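PDB 1ANV: E2A dna-binding protein from Human adenovirus 5, which binds single-stranded DNA and supports the elongation phase of viral strand-displacement replication by unwinding the template without ATP, relying on its capacity to form multimers. Local coordinates for residues Leu218-Cys223 and Cys294-Ser299; Thr69-Phe74 and Leu307-Ser312; Leu79-Glu84 and Glu320-Val325. All coordinates share one frame; numbering follows the deposited sequence.

Overall arrangement
The contacts run outward from near the centre of the chain, interactions 2 and 3 on the same side of it. Interaction 1, buried about 4 Å from that centre, belongs to a zinc site. Measured between centres, interactions 1 and 2 are about 14 Å apart, 2 and 3 about 13 Å, and 1 and 3 about 23 Å; interaction 3 is a surface contact. Helix 64-83 serves interactions 2 and 3, and helix 300-315 follows directly on strand 298-299 of interaction 1. Along the chain, interaction 1 is nested inside the loops closed by the other two, which interleave. Interaction 2 joins the all-alpha domain to the second zinc-binding domain; interaction 3 adds the loop after helix 300-315.

Interaction 1 (Leu218-Cys223 and Cys294-Ser299); sequences LMPLRC and CDFKIS. With ZN (zinc ion), chain C; IUM (uranyl (VI) ion), chain D.
The ring of Phe-296 receives Cys-223 CB over one face and Pro-220 CG at its edge, directly beside a four-cysteine zinc site. The CH-pi contact brings Cys-223 CB to 4.2 Å from the centroid of the Phe-296 ring, 25° off the normal and displaced toward the rim. Pro-220 CG approaches Phe-296 CE1 at 4.0 Å, while the carbonyl oxygen of Arg-222 meets the ring obliquely. With its CG anti to the backbone N (chi1 -172°), Phe-296 places its ring among these partners, and Thr-66 and Met-70 of helix 64-83 also touch it.

No hydrogen bond links residues 218-223 with 294-299; the zinc ion bridges them through two thiolate ligands. It is held by Cys-223 and Cys-294 together with Cys-225 and Cys-277, so that ligands far apart in sequence close one metal site, probably structural. The backbone N of Cys-223 is hydrogen-bonded to Asn-226 OD1, which probably steadies the chain next to the metal. Asp-295, an exposed residue, is bonded through OD1 to a uranyl ion, probably a heavy-atom additive of the crystal. At the zinc, Cys-223 SG and Cys-294 SG each bind at 2.3 Å and lie 3.6 Å from one another.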
loop_
_atom_site.group_PDB
_atom_site.type_symbol
_atom_site.label_atom_id
_atom_site.label_comp_id
_atom_site.label_asym_id
_atom_site.label_seq_id
_atom_site.Cartn_x
_atom_site.Cartn_y
_atom_site.Cartn_z
ATOM N N LEU A 218 2.849 -0.220 -7.378
ATOM C CA LEU A 218 3.413 0.676 -6.398
ATOM C C LEU A 218 2.641 0.492 -5.101
ATOM O O LEU A 218 1.533 0.998 -4.960
ATOM C CB LEU A 218 3.197 2.099 -6.912
ATOM C CG LEU A 218 4.124 3.142 -6.321
ATOM C CD1 LEU A 218 3.311 4.389 -6.055
ATOM C CD2 LEU A 218 4.795 2.624 -5.058
ATOM N N MET A 219 3.221 -0.257 -4.176
ATOM C CA MET A 219 2.585 -0.542 -2.906
ATOM C C MET A 219 3.450 -0.152 -1.724
ATOM O O MET A 219 4.674 -0.245 -1.766
ATOM C CB MET A 219 2.324 -2.049 -2.852
ATOM C CG MET A 219 3.569 -2.820 -3.247
ATOM S SD MET A 219 3.499 -4.550 -2.705
ATOM C CE MET A 219 4.803 -4.551 -1.454
ATOM N N PRO A 220 2.796 0.258 -0.651
ATOM C CA PRO A 220 3.458 0.670 0.577
ATOM C C PRO A 220 3.902 -0.527 1.411
ATOM O O PRO A 220 3.145 -1.481 1.597
ATOM C CB PRO A 220 2.380 1.399 1.385
ATOM C CG PRO A 220 1.042 0.989 0.791
ATOM C CD PRO A 220 1.315 0.322 -0.546
ATOM N N LEU A 221 5.123 -0.465 1.931
ATOM C CA LEU A 221 5.632 -1.535 2.766
ATOM C C LEU A 221 5.384 -1.238 4.236
ATOM O O LEU A 221 5.641 -2.049 5.128
ATOM C CB LEU A 221 7.147 -1.738 2.593
ATOM C CG LEU A 221 7.518 -2.565 1.380
ATOM C CD1 LEU A 221 6.248 -3.146 0.767
ATOM C CD2 LEU A 221 8.216 -1.641 0.385
ATOM N N ARG A 222 4.920 -0.034 4.512
ATOM C CA ARG A 222 4.697 0.312 5.894
ATOM C C ARG A 222 3.573 1.284 6.094
ATOM O O ARG A 222 3.287 2.122 5.249
ATOM C CB ARG A 222 5.951 0.800 6.619
ATOM C CG ARG A 222 6.712 1.872 5.872
ATOM C CD ARG A 222 8.095 2.121 6.455
ATOM N NE ARG A 222 8.563 3.479 6.176
ATOM C CZ ARG A 222 9.660 3.780 5.489
ATOM N NH1 ARG A 222 10.450 2.837 4.986
ATOM N NH2 ARG A 222 9.965 5.058 5.297
ATOM N N CYS A 223 2.940 1.131 7.241
ATOM C CA CYS A 223 1.862 1.990 7.603
ATOM C C CYS A 223 2.275 2.780 8.808
ATOM O O CYS A 223 3.452 2.914 9.140
ATOM C CB CYS A 223 0.572 1.225 7.915
ATOM S SG CYS A 223 0.743 0.150 9.336
ATOM N N CYS A 294 -3.701 1.080 12.901
ATOM C CA CYS A 294 -3.791 2.459 12.496
ATOM C C CYS A 294 -4.905 2.629 11.501
ATOM O O CYS A 294 -5.474 1.630 11.055
ATOM C CB CYS A 294 -2.468 3.071 12.014
ATOM S SG CYS A 294 -1.857 2.343 10.475
ATOM N N ASP A 295 -5.209 3.885 11.173
ATOM C CA ASP A 295 -6.270 4.194 10.232
ATOM C C ASP A 295 -5.752 4.509 8.818
ATOM O O ASP A 295 -6.334 5.304 8.064
ATOM C CB ASP A 295 -7.285 5.218 10.804
ATOM C CG ASP A 295 -8.627 4.620 11.118
ATOM O OD1 ASP A 295 -8.919 4.125 12.201
ATOM O OD2 ASP A 295 -9.456 4.675 10.111
ATOM N N PHE A 296 -4.649 3.844 8.468
ATOM C CA PHE A 296 -4.016 3.976 7.160
ATOM C C PHE A 296 -4.894 3.406 6.056
ATOM O O PHE A 296 -5.327 2.250 6.105
ATOM C CB PHE A 296 -2.674 3.241 7.165
ATOM C CG PHE A 296 -1.806 3.426 5.947
ATOM C CD1 PHE A 296 -1.910 2.565 4.860
ATOM C CD2 PHE A 296 -0.823 4.421 5.915
ATOM C CE1 PHE A 296 -1.061 2.702 3.763
ATOM C CE2 PHE A 296 0.040 4.571 4.828
ATOM C CZ PHE A 296 -0.092 3.706 3.743
ATOM N N LYS A 297 -5.163 4.239 5.053
ATOM C CA LYS A 297 -6.016 3.842 3.943
ATOM C C LYS A 297 -5.709 4.677 2.725
ATOM O O LYS A 297 -5.745 5.900 2.790
ATOM C CB LYS A 297 -7.473 3.999 4.315
ATOM C CG LYS A 297 -8.434 3.466 3.281
ATOM C CD LYS A 297 -9.856 3.346 3.822
ATOM C CE LYS A 297 -10.910 3.204 2.731
ATOM N NZ LYS A 297 -12.253 3.646 3.147
ATOM N N ILE A 298 -5.390 3.991 1.633
ATOM C CA ILE A 298 -5.058 4.588 0.349
ATOM C C ILE A 298 -5.183 3.549 -0.763
ATOM O O ILE A 298 -4.740 2.408 -0.638
ATOM C CB ILE A 298 -3.674 5.254 0.305
ATOM C CG1 ILE A 298 -3.439 5.827 -1.081
ATOM C CG2 ILE A 298 -2.575 4.228 0.560
ATOM C CD1 ILE A 298 -2.617 7.110 -1.093
ATOM N N SER A 299 -5.820 3.937 -1.855
ATOM C CA SER A 299 -6.004 3.032 -2.974
ATOM C C SER A 299 -4.777 3.049 -3.858
ATOM O O SER A 299 -3.981 3.980 -3.809
ATOM C CB SER A 299 -7.234 3.402 -3.775
ATOM O OG SER A 299 -6.956 4.600 -4.462
HETATM ZN ZN ZN C . -0.848 0.336 10.986
HETATM U U IUM D . -8.555 3.373 13.953
#

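Interaction 2 (Thr69-Phe74 and Leu307-Ser312); sequences TMMGRF and LVMVRS
Met-71 and Phe-74 pack against Leu-307, Met-309 and Val-310 in an apolar helix-helix contact that joins helix 64-83 to helix 300-315 in the interior of the protein. The segment axes approach to 8.9 Å and cross at -53°, and about 300 Å² of surface is buried between the segments. No hydrogen bond spans the interface, and the contact consists of apolar packing. Through these five side chains a helix of the all-alpha domain is joined to one of the second zinc-binding domain.

Phe-74 provides the broad surface. Leu-307 CB stands almost exactly over the centre of its ring, 4.2 Å from the centroid and only 5° off the normal, a CH-pi contact with nearly axial approach. The two side chains run at about a right angle to each other, and Leu-307 CD1 comes to 4.1 Å from Phe-74 CD1. Val-310 points toward the opposing helix, where its CG2 branch serves both partners: it lies 3.6 Å from Phe-74 CB and 3.8 Å from Met-71 CE. Its other branch, CG1, rests by the backbone of Phe-74.

Met-71 reaches across with its terminal methyl. A bend at chi3 (94°) puts CE beside Met-309 CB, and the two methionine side chains are inclined to each other. Ser-312 OG donates a hydrogen bond to Met-309 O, 2.8 Å away and tilted out of the carbonyl plane, so this hydroxyl is satisfied within its own helix.

Helix 40-54 joins the contact as a third helix: Cys-46 and Leu-50 touch Met-71, and Leu-50 also meets Met-309. Further along helix 64-83, Tyr-78 packs on Leu-307 and Val-310, while Leu-303 and Ala-306 of helix 300-315 also touch Phe-74.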
loop_
_atom_site.group_PDB
_atom_site.type_symbol
_atom_site.label_atom_id
_atom_site.label_comp_id
_atom_site.label_asym_id
_atom_site.label_seq_id
_atom_site.Cartn_x
_atom_site.Cartn_y
_atom_site.Cartn_z
ATOM N N THR A 69 0.338 12.504 3.722
ATOM C CA THR A 69 1.453 11.813 4.325
ATOM C C THR A 69 2.339 11.148 3.293
ATOM O O THR A 69 3.563 11.349 3.287
ATOM C CB THR A 69 0.934 10.791 5.312
ATOM O OG1 THR A 69 0.358 11.526 6.376
ATOM C CG2 THR A 69 2.094 9.933 5.787
ATOM N N MET A 70 1.703 10.368 2.411
ATOM C CA MET A 70 2.426 9.686 1.343
ATOM C C MET A 70 3.127 10.692 0.427
ATOM O O MET A 70 4.277 10.500 0.002
ATOM C CB MET A 70 1.543 8.707 0.552
ATOM C CG MET A 70 1.034 7.558 1.403
ATOM S SD MET A 70 2.380 6.529 2.035
ATOM C CE MET A 70 3.158 6.048 0.485
ATOM N N MET A 71 2.423 11.785 0.131
ATOM C CA MET A 71 3.015 12.819 -0.680
ATOM C C MET A 71 4.255 13.286 0.074
ATOM O O MET A 71 5.324 13.565 -0.466
ATOM C CB MET A 71 2.031 13.993 -0.866
ATOM C CG MET A 71 0.842 13.722 -1.789
ATOM S SD MET A 71 0.050 15.256 -2.354
ATOM C CE MET A 71 0.930 15.469 -3.913
ATOM N N GLY A 72 4.108 13.336 1.387
ATOM C CA GLY A 72 5.195 13.754 2.249
ATOM C C GLY A 72 6.419 12.881 2.080
ATOM O O GLY A 72 7.538 13.372 2.014
ATOM N N ARG A 73 6.217 11.572 2.026
ATOM C CA ARG A 73 7.355 10.712 1.862
ATOM C C ARG A 73 7.961 10.940 0.491
ATOM O O ARG A 73 9.188 11.056 0.350
ATOM C CB ARG A 73 7.057 9.239 2.077
ATOM C CG ARG A 73 6.297 8.898 3.365
ATOM C CD ARG A 73 5.877 7.425 3.358
ATOM N NE ARG A 73 5.152 6.966 4.546
ATOM C CZ ARG A 73 4.671 5.720 4.722
ATOM N NH1 ARG A 73 4.823 4.742 3.824
ATOM N NH2 ARG A 73 4.011 5.437 5.843
ATOM N N PHE A 74 7.087 11.029 -0.518
ATOM C CA PHE A 74 7.575 11.239 -1.869
ATOM C C PHE A 74 8.459 12.459 -2.000
ATOM O O PHE A 74 9.462 12.448 -2.719
ATOM C CB PHE A 74 6.506 11.149 -2.962
ATOM C CG PHE A 74 5.867 9.783 -3.014
ATOM C CD1 PHE A 74 6.613 8.650 -3.341
ATOM C CD2 PHE A 74 4.512 9.622 -2.732
ATOM C CE1 PHE A 74 6.031 7.384 -3.386
ATOM C CE2 PHE A 74 3.916 8.363 -2.781
ATOM C CZ PHE A 74 4.672 7.239 -3.111
ATOM N N LEU A 307 2.340 10.150 -6.003
ATOM C CA LEU A 307 3.682 10.206 -6.553
ATOM C C LEU A 307 3.728 11.211 -7.691
ATOM O O LEU A 307 4.554 12.131 -7.720
ATOM C CB LEU A 307 4.144 8.823 -7.046
ATOM C CG LEU A 307 5.377 8.888 -7.921
ATOM C CD1 LEU A 307 6.422 9.792 -7.273
ATOM C CD2 LEU A 307 5.937 7.489 -8.079
ATOM N N VAL A 308 2.812 11.020 -8.643
ATOM C CA VAL A 308 2.721 11.910 -9.785
ATOM C C VAL A 308 2.627 13.363 -9.328
ATOM O O VAL A 308 3.356 14.234 -9.804
ATOM C CB VAL A 308 1.540 11.569 -10.685
ATOM C CG1 VAL A 308 1.482 12.575 -11.825
ATOM C CG2 VAL A 308 1.686 10.163 -11.238
ATOM N N MET A 309 1.715 13.615 -8.389
ATOM C CA MET A 309 1.522 14.958 -7.888
ATOM C C MET A 309 2.761 15.592 -7.286
ATOM O O MET A 309 2.967 16.800 -7.447
ATOM C CB MET A 309 0.247 15.113 -7.051
ATOM C CG MET A 309 -0.951 15.043 -7.962
ATOM S SD MET A 309 -2.436 15.705 -7.213
ATOM C CE MET A 309 -3.084 14.169 -6.524
ATOM N N VAL A 310 3.584 14.763 -6.613
ATOM C CA VAL A 310 4.825 15.237 -6.011
ATOM C C VAL A 310 5.818 15.588 -7.104
ATOM O O VAL A 310 6.641 16.490 -6.956
ATOM C CB VAL A 310 5.455 14.302 -4.982
ATOM C CG1 VAL A 310 6.631 14.995 -4.303
ATOM C CG2 VAL A 310 4.428 13.889 -3.937
ATOM N N ARG A 311 5.733 14.884 -8.223
ATOM C CA ARG A 311 6.636 15.206 -9.302
ATOM C C ARG A 311 6.313 16.594 -9.848
ATOM O O ARG A 311 7.199 17.418 -10.052
ATOM C CB ARG A 311 6.614 14.162 -10.390
ATOM C CG ARG A 311 6.630 12.753 -9.831
ATOM C CD ARG A 311 6.874 11.736 -10.931
ATOM N NE ARG A 311 7.749 10.658 -10.499
ATOM C CZ ARG A 311 7.580 9.416 -10.909
ATOM N NH1 ARG A 311 6.588 9.093 -11.736
ATOM N NH2 ARG A 311 8.416 8.478 -10.476
ATOM N N SER A 312 5.027 16.875 -10.056
ATOM C CA SER A 312 4.636 18.186 -10.546
ATOM C C SER A 312 5.033 19.267 -9.548
ATOM O O SER A 312 5.693 20.233 -9.911
ATOM C CB SER A 312 3.176 18.296 -10.984
ATOM O OG SER A 312 2.311 17.960 -9.911
#

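Interaction 3 (Leu79-Glu84 and Glu320-Val325); sequences LQSFAE and ELPRMV
Ser-81 and Phe-82 meet Pro-322 through van der Waals contact in this small surface interface, which buries 170 Å². The proline ring is directed at the last turns of helix 64-83. Its CG lies 3.7 Å from Phe-82 CB, while Pro-322 CB is 3.6 Å from Ser-81 OG. Thus the ring sits alongside two consecutive residues of the helix, over the base of the phenylalanine rather than its aromatic ring. Beyond the proline, Ser-81 CB touches the carbonyl oxygen of Arg-323 at 3.8 Å, and Met-324 CG makes a longer approach to Ser-81 OG.

Polar interactions serve the helix more than the interface, since no hydrogen bond passes between residues 79-84 and 320-325. Ser-81 OG is placed between its backbone N and carbonyl carbon (chi1 63°), where it bonds back to Tyr-78 O in the preceding turn; the hydroxyl can therefore lie against the apolar proline with a polar partner of its own. The helix finishes in a Schellman motif: Glu-84, with positive phi (74°), is the C-prime residue, Val-85 N reaches Gln-80 O, and Glu-84 N makes a weak bond to Ser-81 O.

Aromatic contacts involve partners outside both segments. The ring of Phe-82 makes edge-to-face contacts with Trp-314 and Phe-318 and a cation-pi contact with Lys-10. Trp-314, in helix 300-315, also touches Pro-322, and its NE1 is hydrogen-bonded to Glu-320 O. The 320-325 loop lies along the C-terminal parts of helices 64-83 and 300-315, while Ala-14 of helix 7-21 borders Phe-82.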
loop_
_atom_site.group_PDB
_atom_site.type_symbol
_atom_site.label_atom_id
_atom_site.label_comp_id
_atom_site.label_asym_id
_atom_site.label_seq_id
_atom_site.Cartn_x
_atom_site.Cartn_y
_atom_site.Cartn_z
ATOM N N LEU A 79 13.716 15.129 -2.144
ATOM C CA LEU A 79 14.602 15.959 -1.379
ATOM C C LEU A 79 15.946 15.259 -1.195
ATOM O O LEU A 79 17.005 15.785 -1.563
ATOM C CB LEU A 79 13.949 16.247 -0.021
ATOM C CG LEU A 79 14.046 17.701 0.402
ATOM C CD1 LEU A 79 14.308 18.561 -0.822
ATOM C CD2 LEU A 79 12.760 18.118 1.111
ATOM N N GLN A 80 15.880 14.047 -0.638
ATOM C CA GLN A 80 17.051 13.236 -0.369
ATOM C C GLN A 80 17.911 12.890 -1.585
ATOM O O GLN A 80 19.141 12.915 -1.531
ATOM C CB GLN A 80 16.612 11.957 0.321
ATOM C CG GLN A 80 16.432 12.145 1.834
ATOM C CD GLN A 80 16.154 10.818 2.512
ATOM O OE1 GLN A 80 16.369 9.754 1.908
ATOM N NE2 GLN A 80 15.665 10.871 3.750
ATOM N N SER A 81 17.260 12.533 -2.683
ATOM C CA SER A 81 17.985 12.162 -3.879
ATOM C C SER A 81 18.730 13.333 -4.469
ATOM O O SER A 81 19.924 13.262 -4.754
ATOM C CB SER A 81 17.115 11.443 -4.895
ATOM O OG SER A 81 16.080 12.289 -5.344
ATOM N N PHE A 82 17.993 14.416 -4.621
ATOM C CA PHE A 82 18.508 15.648 -5.153
ATOM C C PHE A 82 19.747 16.084 -4.407
ATOM O O PHE A 82 20.738 16.450 -5.017
ATOM C CB PHE A 82 17.399 16.711 -5.080
ATOM C CG PHE A 82 17.857 18.144 -5.175
ATOM C CD1 PHE A 82 18.066 18.747 -6.415
ATOM C CD2 PHE A 82 18.044 18.912 -4.026
ATOM C CE1 PHE A 82 18.473 20.080 -6.506
ATOM C CE2 PHE A 82 18.444 20.247 -4.097
ATOM C CZ PHE A 82 18.663 20.829 -5.345
ATOM N N ALA A 83 19.676 16.031 -3.083
ATOM C CA ALA A 83 20.749 16.433 -2.196
ATOM C C ALA A 83 21.813 15.387 -2.129
ATOM O O ALA A 83 22.946 15.676 -1.769
ATOM C CB ALA A 83 20.215 16.684 -0.797
ATOM N N GLU A 84 21.420 14.180 -2.488
ATOM C CA GLU A 84 22.342 13.062 -2.485
ATOM C C GLU A 84 22.649 12.575 -1.091
ATOM O O GLU A 84 23.699 11.999 -0.856
ATOM C CB GLU A 84 23.664 13.370 -3.204
ATOM C CG GLU A 84 23.652 12.916 -4.672
ATOM C CD GLU A 84 23.692 14.065 -5.641
ATOM O OE1 GLU A 84 24.685 14.754 -5.805
ATOM O OE2 GLU A 84 22.573 14.240 -6.291
ATOM N N GLU A 320 15.155 20.745 -12.605
ATOM C CA GLU A 320 15.119 19.367 -13.053
ATOM C C GLU A 320 14.702 18.391 -11.955
ATOM O O GLU A 320 14.970 18.584 -10.768
ATOM C CB GLU A 320 16.382 18.920 -13.844
ATOM C CG GLU A 320 17.099 20.026 -14.667
ATOM C CD GLU A 320 16.348 20.552 -15.871
ATOM O OE1 GLU A 320 16.294 19.708 -16.881
ATOM O OE2 GLU A 320 15.885 21.679 -15.919
ATOM N N LEU A 321 14.008 17.346 -12.378
ATOM C CA LEU A 321 13.535 16.313 -11.485
ATOM C C LEU A 321 14.655 15.333 -11.305
ATOM O O LEU A 321 15.234 14.883 -12.286
ATOM C CB LEU A 321 12.329 15.575 -12.108
ATOM C CG LEU A 321 11.523 14.706 -11.148
ATOM C CD1 LEU A 321 10.989 15.549 -9.998
ATOM C CD2 LEU A 321 10.360 14.062 -11.897
ATOM N N PRO A 322 14.981 15.018 -10.066
ATOM C CA PRO A 322 16.045 14.067 -9.859
ATOM C C PRO A 322 15.545 12.658 -10.147
ATOM O O PRO A 322 14.344 12.402 -10.263
ATOM C CB PRO A 322 16.479 14.189 -8.398
ATOM C CG PRO A 322 15.450 15.070 -7.707
ATOM C CD PRO A 322 14.621 15.718 -8.805
ATOM N N ARG A 323 16.490 11.745 -10.284
ATOM C CA ARG A 323 16.155 10.366 -10.527
ATOM C C ARG A 323 15.773 9.766 -9.188
ATOM O O ARG A 323 16.570 9.712 -8.251
ATOM C CB ARG A 323 17.301 9.605 -11.178
ATOM C CG ARG A 323 17.046 8.107 -11.234
ATOM C CD ARG A 323 18.125 7.350 -11.998
ATOM N NE ARG A 323 18.114 5.911 -11.748
ATOM C CZ ARG A 323 18.835 5.319 -10.797
ATOM N NH1 ARG A 323 19.632 6.008 -9.980
ATOM N NH2 ARG A 323 18.757 3.996 -10.657
ATOM N N MET A 324 14.523 9.364 -9.073
ATOM C CA MET A 324 14.071 8.810 -7.822
ATOM C C MET A 324 13.717 7.342 -7.996
ATOM O O MET A 324 12.938 6.953 -8.868
ATOM C CB MET A 324 12.967 9.688 -7.210
ATOM C CG MET A 324 12.896 9.589 -5.698
ATOM S SD MET A 324 11.834 8.221 -5.155
ATOM C CE MET A 324 10.277 8.733 -5.920
ATOM N N VAL A 325 14.323 6.512 -7.170
ATOM C CA VAL A 325 14.100 5.095 -7.294
ATOM C C VAL A 325 13.315 4.413 -6.171
ATOM O O VAL A 325 13.739 4.353 -5.013
ATOM C CB VAL A 325 15.441 4.425 -7.563
ATOM C CG1 VAL A 325 15.322 2.907 -7.484
ATOM C CG2 VAL A 325 15.956 4.878 -8.926
#